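Long-range contact in clavulanic acid biosynthesis oligopeptide binding protein 2 (PDB 2WOL), which probably binds peptides as an extracellular solute-binding protein of family 5 and belongs to the biosynthetic pathway of clavulanic acid in Streptomyces clavuligerus: residues 57-69 with 208-220. Numbering follows the deposited sequence. Where two conformers were deposited one is given.
Sequences WLLQRLLNRTLMA and DPRSSGPYRVARH
Tyr215 N donates to Leu62 O (3.0 Å) and Gly213 N to Leu63 O (2.9 Å), where helix 57-63 meets the loop that enters strand 215-220; the helix and strand axes lie at 105°. The Gly213 bond comes from well above the carbonyl plane of Leu63. Pro214 CD lies 3.2 Å from Leu62 O, and that oxygen sits in plane at the edge of the Tyr215 ring. Leu62 CB packs on Tyr215 CD1. The CD2 branch of Leu63 reaches over the strand backbone to Val217 CG2 (4.2 Å). Ser212 OG accepts from Arg65 N at 2.8 Å. Ser212 chi1 of 61° sets OG between its own backbone N and carbonyl carbon, facing Arg65 N. Asn64 OD1 takes a bond from Ser212 N (3.3 Å), tilted out of the amide plane. Asn64 ND2 donates to Gln60 OE1 (2.8 Å) almost straight, at 173°, which fixes the amide rotation. One water lies within hydrogen-bonding distance of both Asn64 OD1 and Ser212 OG, and another joins Asn64 ND2 to Arg210 O. The contact is buried and joins helix 54-63 and the residues after it to edge strand 215-221 of a mixed five-stranded sheet. Neighbouring strand 225-230 adds Leu228 against Leu63 and Arg230 against Tyr215.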
ATOM      1  N   TRP A  57       7.871  -4.682  -2.612  1.00  7.41           N
ATOM      2  CA  TRP A  57       8.138  -3.375  -3.226  1.00  7.93           C
ATOM      3  C   TRP A  57       9.312  -2.706  -2.512  1.00  8.03           C
ATOM      4  O   TRP A  57      10.186  -2.111  -3.142  1.00  8.33           O
ATOM      5  CB  TRP A  57       6.915  -2.459  -3.172  1.00  8.43           C
ATOM      6  CG  TRP A  57       5.714  -2.977  -3.901  1.00  9.19           C
ATOM      7  CD1 TRP A  57       5.689  -3.946  -4.866  1.00  9.71           C
ATOM      8  CD2 TRP A  57       4.352  -2.551  -3.725  1.00  9.93           C
ATOM      9  NE1 TRP A  57       4.402  -4.147  -5.304  1.00  9.05           N
ATOM     10  CE2 TRP A  57       3.560  -3.306  -4.621  1.00  9.79           C
ATOM     11  CE3 TRP A  57       3.724  -1.606  -2.895  1.00 10.88           C
ATOM     12  CZ2 TRP A  57       2.171  -3.148  -4.713  1.00 10.46           C
ATOM     13  CZ3 TRP A  57       2.335  -1.443  -2.991  1.00 10.39           C
ATOM     14  CH2 TRP A  57       1.577  -2.217  -3.893  1.00 10.55           C
ATOM     15  N   LEU A  58       9.321  -2.825  -1.187  1.00  8.33           N
ATOM     16  CA  LEU A  58      10.393  -2.295  -0.358  1.00  8.44           C
ATOM     17  C   LEU A  58      11.730  -2.975  -0.681  1.00  8.42           C
ATOM     18  O   LEU A  58      12.754  -2.307  -0.831  1.00  8.60           O
ATOM     19  CB  LEU A  58      10.016  -2.496   1.112  1.00  8.62           C
ATOM     20  CG  LEU A  58      10.879  -1.902   2.217  1.00  9.58           C
ATOM     21  CD1 LEU A  58      10.725  -0.381   2.249  1.00 10.44           C
ATOM     22  CD2 LEU A  58      10.457  -2.526   3.533  1.00 10.83           C
ATOM     23  N   LEU A  59      11.705  -4.301  -0.798  1.00  8.29           N
ATOM     24  CA  LEU A  59      12.889  -5.075  -1.171  1.00  8.58           C
ATOM     25  C   LEU A  59      13.379  -4.730  -2.580  1.00  8.29           C
ATOM     26  O   LEU A  59      14.581  -4.764  -2.854  1.00  8.57           O
ATOM     27  CB  LEU A  59      12.589  -6.570  -1.068  1.00  8.91           C
ATOM     28  CG  LEU A  59      13.713  -7.561  -1.362  1.00 10.68           C
ATOM     29  CD1 LEU A  59      14.803  -7.493  -0.300  1.00 11.91           C
ATOM     30  CD2 LEU A  59      13.132  -8.954  -1.453  1.00 12.16           C
ATOM     31  N   GLN A  60      12.445  -4.409  -3.472  1.00  7.73           N
ATOM     32  CA  GLN A  60      12.794  -4.036  -4.842  1.00  7.42           C
ATOM     33  C   GLN A  60      13.660  -2.779  -4.931  1.00  7.23           C
ATOM     34  O   GLN A  60      14.348  -2.567  -5.931  1.00  7.11           O
ATOM     35  CB  GLN A  60      11.536  -3.907  -5.710  1.00  7.13           C
ATOM     36  CG  GLN A  60      11.037  -5.254  -6.235  1.00  7.36           C
ATOM     37  CD  GLN A  60      11.962  -5.880  -7.269  1.00  8.19           C
ATOM     38  OE1 GLN A  60      12.863  -5.226  -7.800  1.00  9.39           O
ATOM     39  NE2 GLN A  60      11.733  -7.151  -7.563  1.00  8.11           N
ATOM     40  N   ARG A  61      13.646  -1.957  -3.885  1.00  7.04           N
ATOM     41  CA  ARG A  61      14.515  -0.780  -3.850  1.00  7.16           C
ATOM     42  C   ARG A  61      16.002  -1.175  -3.831  1.00  7.41           C
ATOM     43  O   ARG A  61      16.860  -0.380  -4.201  1.00  8.17           O
ATOM     44  CB  ARG A  61      14.155   0.139  -2.676  1.00  7.30           C
ATOM     45  CG  ARG A  61      12.894   0.955  -2.932  1.00  7.22           C
ATOM     46  CD  ARG A  61      12.315   1.579  -1.666  1.00  5.86           C
ATOM     47  NE  ARG A  61      13.165   2.597  -1.037  1.00  7.42           N
ATOM     48  CZ  ARG A  61      13.322   3.847  -1.476  1.00  7.92           C
ATOM     49  NH1 ARG A  61      12.739   4.262  -2.598  1.00  7.85           N
ATOM     50  NH2 ARG A  61      14.091   4.687  -0.795  1.00  8.71           N
ATOM     51  N   LEU A  62      16.295  -2.404  -3.411  1.00  7.41           N
ATOM     52  CA  LEU A  62      17.668  -2.930  -3.453  1.00  7.80           C
ATOM     53  C   LEU A  62      18.026  -3.558  -4.795  1.00  8.14           C
ATOM     54  O   LEU A  62      19.199  -3.588  -5.182  1.00  8.26           O
ATOM     55  CB  LEU A  62      17.878  -3.987  -2.365  1.00  7.78           C
ATOM     56  CG  LEU A  62      17.928  -3.543  -0.901  1.00  8.04           C
ATOM     57  CD1 LEU A  62      16.528  -3.433  -0.304  1.00  8.52           C
ATOM     58  CD2 LEU A  62      18.758  -4.527  -0.097  1.00  8.57           C
ATOM     59  N   LEU A  63      17.011  -4.078  -5.486  1.00  8.63           N
ATOM     60  CA  LEU A  63      17.207  -4.917  -6.672  1.00  9.29           C
ATOM     61  C   LEU A  63      17.087  -4.183  -8.000  1.00  9.64           C
ATOM     62  O   LEU A  63      17.787  -4.513  -8.958  1.00 10.23           O
ATOM     63  CB  LEU A  63      16.216  -6.085  -6.651  1.00  9.26           C
ATOM     64  CG  LEU A  63      16.387  -7.136  -5.555  1.00  9.75           C
ATOM     65  CD1 LEU A  63      15.168  -8.043  -5.526  1.00 11.29           C
ATOM     66  CD2 LEU A  63      17.660  -7.940  -5.772  1.00 10.85           C
ATOM     67  N   ASN A  64      16.185  -3.214  -8.077  1.00  9.99           N
ATOM     68  CA  ASN A  64      15.917  -2.554  -9.346  1.00 10.13           C
ATOM     69  C   ASN A  64      15.683  -1.072  -9.200  1.00 10.30           C
ATOM     70  O   ASN A  64      14.944  -0.632  -8.318  1.00 11.55           O
ATOM     71  CB  ASN A  64      14.728  -3.206 -10.054  1.00 10.05           C
ATOM     72  CG  ASN A  64      15.069  -4.568 -10.624  1.00  9.76           C
ATOM     73  OD1 ASN A  64      15.862  -4.681 -11.563  1.00  9.70           O
ATOM     74  ND2 ASN A  64      14.483  -5.614 -10.049  1.00  9.52           N
ATOM     75  N   ARG A  65      16.322  -0.305 -10.073  1.00  9.76           N
ATOM     76  CA  ARG A  65      16.084   1.122 -10.143  1.00  9.42           C
ATOM     77  C   ARG A  65      14.890   1.406 -11.047  1.00  9.28           C
ATOM     78  O   ARG A  65      14.463   0.547 -11.821  1.00  9.14           O
ATOM     79  CB  ARG A  65      17.335   1.841 -10.643  1.00  9.42           C
ATOM     80  CG  ARG A  65      18.544   1.658  -9.738  1.00 10.09           C
ATOM     81  CD  ARG A  65      19.761   2.369 -10.295  1.00 10.92           C
ATOM     82  NE  ARG A  65      19.592   3.817 -10.307  1.00 10.79           N
ATOM     83  CZ  ARG A  65      20.546   4.681 -10.644  1.00 11.59           C
ATOM     84  NH1 ARG A  65      21.745   4.244 -11.005  1.00 11.60           N
ATOM     85  NH2 ARG A  65      20.301   5.983 -10.622  1.00 11.87           N
ATOM     86  N   THR A  66      14.351   2.614 -10.931  1.00  9.04           N
ATOM     87  CA  THR A  66      13.185   3.040 -11.696  1.00  9.16           C
ATOM     88  C   THR A  66      13.442   4.470 -12.172  1.00  9.08           C
ATOM     89  O   THR A  66      14.418   5.090 -11.745  1.00  9.37           O
ATOM     90  CB  THR A  66      11.904   2.971 -10.831  1.00  9.22           C
ATOM     91  OG1 THR A  66      12.180   3.522  -9.537  1.00  9.84           O
ATOM     92  CG2 THR A  66      11.444   1.527 -10.651  1.00  9.26           C
ATOM     93  N   LEU A  67      12.599   4.993 -13.056  1.00  8.69           N
ATOM     94  CA  LEU A  67      12.778   6.372 -13.530  1.00  8.62           C
ATOM     95  C   LEU A  67      12.763   7.342 -12.358  1.00  8.67           C
ATOM     96  O   LEU A  67      13.636   8.218 -12.246  1.00  8.61           O
ATOM     97  CB  LEU A  67      11.712   6.753 -14.559  1.00  8.58           C
ATOM     98  CG  LEU A  67      11.849   6.137 -15.954  1.00  9.07           C
ATOM     99  CD1 LEU A  67      10.591   6.403 -16.759  1.00 10.20           C
ATOM    100  CD2 LEU A  67      13.075   6.673 -16.685  1.00  9.35           C
ATOM    101  N   MET A  68      11.766   7.164 -11.494  1.00  8.84           N
ATOM    102  CA  MET A  68      11.591   7.953 -10.280  1.00  8.82           C
ATOM    103  C   MET A  68      11.599   6.996  -9.100  1.00  8.86           C
ATOM    104  O   MET A  68      11.260   5.829  -9.252  1.00  8.87           O
ATOM    105  CB  MET A  68      10.254   8.696 -10.315  1.00  8.97           C
ATOM    106  CG  MET A  68      10.061   9.583 -11.539  1.00  9.65           C
ATOM    107  SD  MET A  68      11.178  11.005 -11.539  1.00 10.71           S
ATOM    108  CE  MET A  68      10.550  11.933 -10.138  1.00 10.74           C
ATOM    109  N   ALA A  69      11.988   7.482  -7.926  1.00  9.13           N
ATOM    110  CA  ALA A  69      11.966   6.653  -6.719  1.00  9.20           C
ATOM    111  C   ALA A  69      11.653   7.503  -5.507  1.00  9.20           C
ATOM    112  O   ALA A  69      11.959   8.694  -5.487  1.00  9.47           O
ATOM    113  CB  ALA A  69      13.299   5.937  -6.531  1.00  9.37           C
ATOM    114  N   ASP A 208      15.335 -15.776 -12.910  1.00 15.05           N
ATOM    115  CA  ASP A 208      16.615 -15.175 -13.273  1.00 15.21           C
ATOM    116  C   ASP A 208      16.394 -13.742 -13.771  1.00 14.61           C
ATOM    117  O   ASP A 208      16.620 -13.452 -14.949  1.00 14.87           O
ATOM    118  CB  ASP A 208      17.316 -16.029 -14.343  1.00 15.74           C
ATOM    119  CG  ASP A 208      18.718 -15.533 -14.682  1.00 17.52           C
ATOM    120  OD1 ASP A 208      19.321 -14.786 -13.876  1.00 19.41           O
ATOM    121  OD2 ASP A 208      19.217 -15.893 -15.770  1.00 21.18           O
ATOM    122  N   PRO A 209      15.938 -12.839 -12.878  1.00 13.81           N
ATOM    123  CA  PRO A 209      15.674 -11.480 -13.344  1.00 13.41           C
ATOM    124  C   PRO A 209      16.950 -10.652 -13.413  1.00 13.12           C
ATOM    125  O   PRO A 209      17.883 -10.881 -12.630  1.00 13.70           O
ATOM    126  CB  PRO A 209      14.741 -10.920 -12.268  1.00 13.54           C
ATOM    127  CG  PRO A 209      15.151 -11.629 -11.021  1.00 13.48           C
ATOM    128  CD  PRO A 209      15.650 -12.995 -11.437  1.00 13.67           C
ATOM    129  N   ARG A 210      16.995  -9.707 -14.344  1.00 12.36           N
ATOM    130  CA  ARG A 210      18.084  -8.744 -14.371  1.00 12.18           C
ATOM    131  C   ARG A 210      17.911  -7.756 -13.224  1.00 11.73           C
ATOM    132  O   ARG A 210      16.792  -7.523 -12.751  1.00 11.72           O
ATOM    133  CB  ARG A 210      18.161  -8.012 -15.717  1.00 12.36           C
ATOM    134  CG  ARG A 210      18.521  -8.913 -16.909  1.00 13.65           C
ATOM    135  CD  ARG A 210      20.028  -9.186 -17.052  1.00 15.94           C
ATOM    136  NE  ARG A 210      20.597  -9.924 -15.920  1.00 17.06           N
ATOM    137  CZ  ARG A 210      20.463 -11.233 -15.710  1.00 18.34           C
ATOM    138  NH1 ARG A 210      19.778 -11.993 -16.557  1.00 19.61           N
ATOM    139  NH2 ARG A 210      21.021 -11.788 -14.642  1.00 19.74           N
ATOM    140  N   SER A 211      19.030  -7.202 -12.770  1.00 10.92           N
ATOM    141  CA  SER A 211      19.032  -6.189 -11.731  1.00 10.52           C
ATOM    142  C   SER A 211      19.661  -4.912 -12.246  1.00 10.15           C
ATOM    143  O   SER A 211      20.731  -4.948 -12.854  1.00 10.30           O
ATOM    144  CB  SER A 211      19.790  -6.679 -10.495  0.50 10.58           C
ATOM    145  OG  SER A 211      18.985  -7.542  -9.713  0.50 10.84           O
ATOM    146  N   SER A 212      19.001  -3.786 -11.996  1.00  9.44           N
ATOM    147  CA  SER A 212      19.590  -2.478 -12.259  1.00  8.97           C
ATOM    148  C   SER A 212      19.974  -1.785 -10.953  1.00  8.97           C
ATOM    149  O   SER A 212      20.575  -0.710 -10.966  1.00  9.52           O
ATOM    150  CB  SER A 212      18.647  -1.600 -13.082  1.00  9.17           C
ATOM    151  OG  SER A 212      17.424  -1.361 -12.404  1.00  8.42           O
ATOM    152  N   GLY A 213      19.619  -2.411  -9.832  1.00  8.86           N
ATOM    153  CA  GLY A 213      19.916  -1.861  -8.513  1.00  8.59           C
ATOM    154  C   GLY A 213      21.267  -2.305  -7.982  1.00  8.83           C
ATOM    155  O   GLY A 213      21.999  -3.029  -8.660  1.00  8.89           O
ATOM    156  N   PRO A 214      21.613  -1.865  -6.762  1.00  8.63           N
ATOM    157  CA  PRO A 214      22.900  -2.204  -6.141  1.00  8.87           C
ATOM    158  C   PRO A 214      23.088  -3.678  -5.798  1.00  9.13           C
ATOM    159  O   PRO A 214      24.223  -4.106  -5.566  1.00  8.88           O
ATOM    160  CB  PRO A 214      22.919  -1.353  -4.869  1.00  8.87           C
ATOM    161  CG  PRO A 214      21.478  -1.018  -4.588  1.00  8.41           C
ATOM    162  CD  PRO A 214      20.806  -0.958  -5.924  1.00  9.08           C
ATOM    163  N   TYR A 215      21.995  -4.439  -5.752  1.00  9.31           N
ATOM    164  CA  TYR A 215      22.059  -5.866  -5.442  1.00  9.41           C
ATOM    165  C   TYR A 215      21.359  -6.697  -6.497  1.00  9.98           C
ATOM    166  O   TYR A 215      20.491  -6.208  -7.221  1.00 10.08           O
ATOM    167  CB  TYR A 215      21.477  -6.155  -4.047  1.00  9.30           C
ATOM    168  CG  TYR A 215      22.205  -5.366  -2.994  1.00  8.68           C
ATOM    169  CD1 TYR A 215      21.851  -4.043  -2.732  1.00  8.21           C
ATOM    170  CD2 TYR A 215      23.285  -5.914  -2.304  1.00  8.39           C
ATOM    171  CE1 TYR A 215      22.539  -3.290  -1.804  1.00  8.25           C
ATOM    172  CE2 TYR A 215      23.981  -5.166  -1.360  1.00  8.36           C
ATOM    173  CZ  TYR A 215      23.599  -3.855  -1.119  1.00  8.30           C
ATOM    174  OH  TYR A 215      24.259  -3.077  -0.200  1.00  9.06           O
ATOM    175  N   ARG A 216      21.762  -7.956  -6.577  1.00 10.68           N
ATOM    176  CA  ARG A 216      21.113  -8.923  -7.441  1.00 11.22           C
ATOM    177  C   ARG A 216      20.829 -10.191  -6.645  1.00 11.45           C
ATOM    178  O   ARG A 216      21.445 -10.430  -5.599  1.00 11.22           O
ATOM    179  CB  ARG A 216      21.984  -9.222  -8.667  1.00 11.57           C
ATOM    180  CG  ARG A 216      23.310  -9.910  -8.364  1.00 13.26           C
ATOM    181  CD  ARG A 216      24.069 -10.178  -9.649  1.00 16.57           C
ATOM    182  NE  ARG A 216      25.378 -10.769  -9.396  1.00 19.80           N
ATOM    183  CZ  ARG A 216      26.353 -10.865 -10.298  1.00 21.57           C
ATOM    184  NH1 ARG A 216      26.184 -10.401 -11.532  1.00 22.66           N
ATOM    185  NH2 ARG A 216      27.506 -11.426  -9.959  1.00 22.03           N
ATOM    186  N   VAL A 217      19.892 -10.996  -7.139  1.00 11.77           N
ATOM    187  CA  VAL A 217      19.554 -12.266  -6.511  1.00 12.48           C
ATOM    188  C   VAL A 217      20.708 -13.257  -6.685  1.00 12.78           C
ATOM    189  O   VAL A 217      21.095 -13.576  -7.813  1.00 13.10           O
ATOM    190  CB  VAL A 217      18.255 -12.871  -7.101  1.00 12.53           C
ATOM    191  CG1 VAL A 217      17.910 -14.182  -6.408  1.00 12.86           C
ATOM    192  CG2 VAL A 217      17.095 -11.883  -6.997  1.00 12.81           C
ATOM    193  N   ALA A 218      21.259 -13.726  -5.567  1.00 13.11           N
ATOM    194  CA  ALA A 218      22.310 -14.743  -5.588  1.00 13.43           C
ATOM    195  C   ALA A 218      21.700 -16.138  -5.505  1.00 13.73           C
ATOM    196  O   ALA A 218      22.152 -17.069  -6.182  1.00 13.77           O
ATOM    197  CB  ALA A 218      23.293 -14.523  -4.447  1.00 13.66           C
ATOM    198  N   ARG A 219      20.673 -16.275  -4.670  1.00 13.46           N
ATOM    199  CA  ARG A 219      19.970 -17.538  -4.511  1.00 13.81           C
ATOM    200  C   ARG A 219      18.598 -17.314  -3.898  1.00 13.53           C
ATOM    201  O   ARG A 219      18.450 -16.527  -2.969  1.00 12.99           O
ATOM    202  CB  ARG A 219      20.780 -18.503  -3.640  1.00 14.08           C
ATOM    203  CG  ARG A 219      20.255 -19.926  -3.642  1.00 16.30           C
ATOM    204  CD  ARG A 219      21.016 -20.782  -2.655  1.00 18.83           C
ATOM    205  NE  ARG A 219      20.232 -21.949  -2.265  1.00 21.08           N
ATOM    206  CZ  ARG A 219      20.426 -22.650  -1.153  1.00 22.42           C
ATOM    207  NH1 ARG A 219      21.382 -22.304  -0.298  1.00 23.33           N
ATOM    208  NH2 ARG A 219      19.652 -23.694  -0.891  1.00 24.04           N
ATOM    209  N   HIS A 220      17.601 -18.005  -4.440  1.00 13.71           N
ATOM    210  CA  HIS A 220      16.277 -18.057  -3.842  1.00 13.94           C
ATOM    211  C   HIS A 220      15.902 -19.521  -3.673  1.00 14.38           C
ATOM    212  O   HIS A 220      15.857 -20.274  -4.651  1.00 14.53           O
ATOM    213  CB  HIS A 220      15.250 -17.332  -4.717  1.00 13.79           C
ATOM    214  CG  HIS A 220      13.838 -17.453  -4.229  1.00 13.79           C
ATOM    215  ND1 HIS A 220      13.467 -17.180  -2.930  1.00 13.98           N
ATOM    216  CD2 HIS A 220      12.702 -17.803  -4.878  1.00 13.79           C
ATOM    217  CE1 HIS A 220      12.165 -17.363  -2.797  1.00 12.34           C
ATOM    218  NE2 HIS A 220      11.677 -17.742  -3.964  1.00 14.73           N
TER
HETATM  219  O   HOH W   1      15.699  -2.885 -13.746  1.00 12.31           O
HETATM  220  O   HOH W   2      16.236  -8.176 -10.000  1.00 17.24           O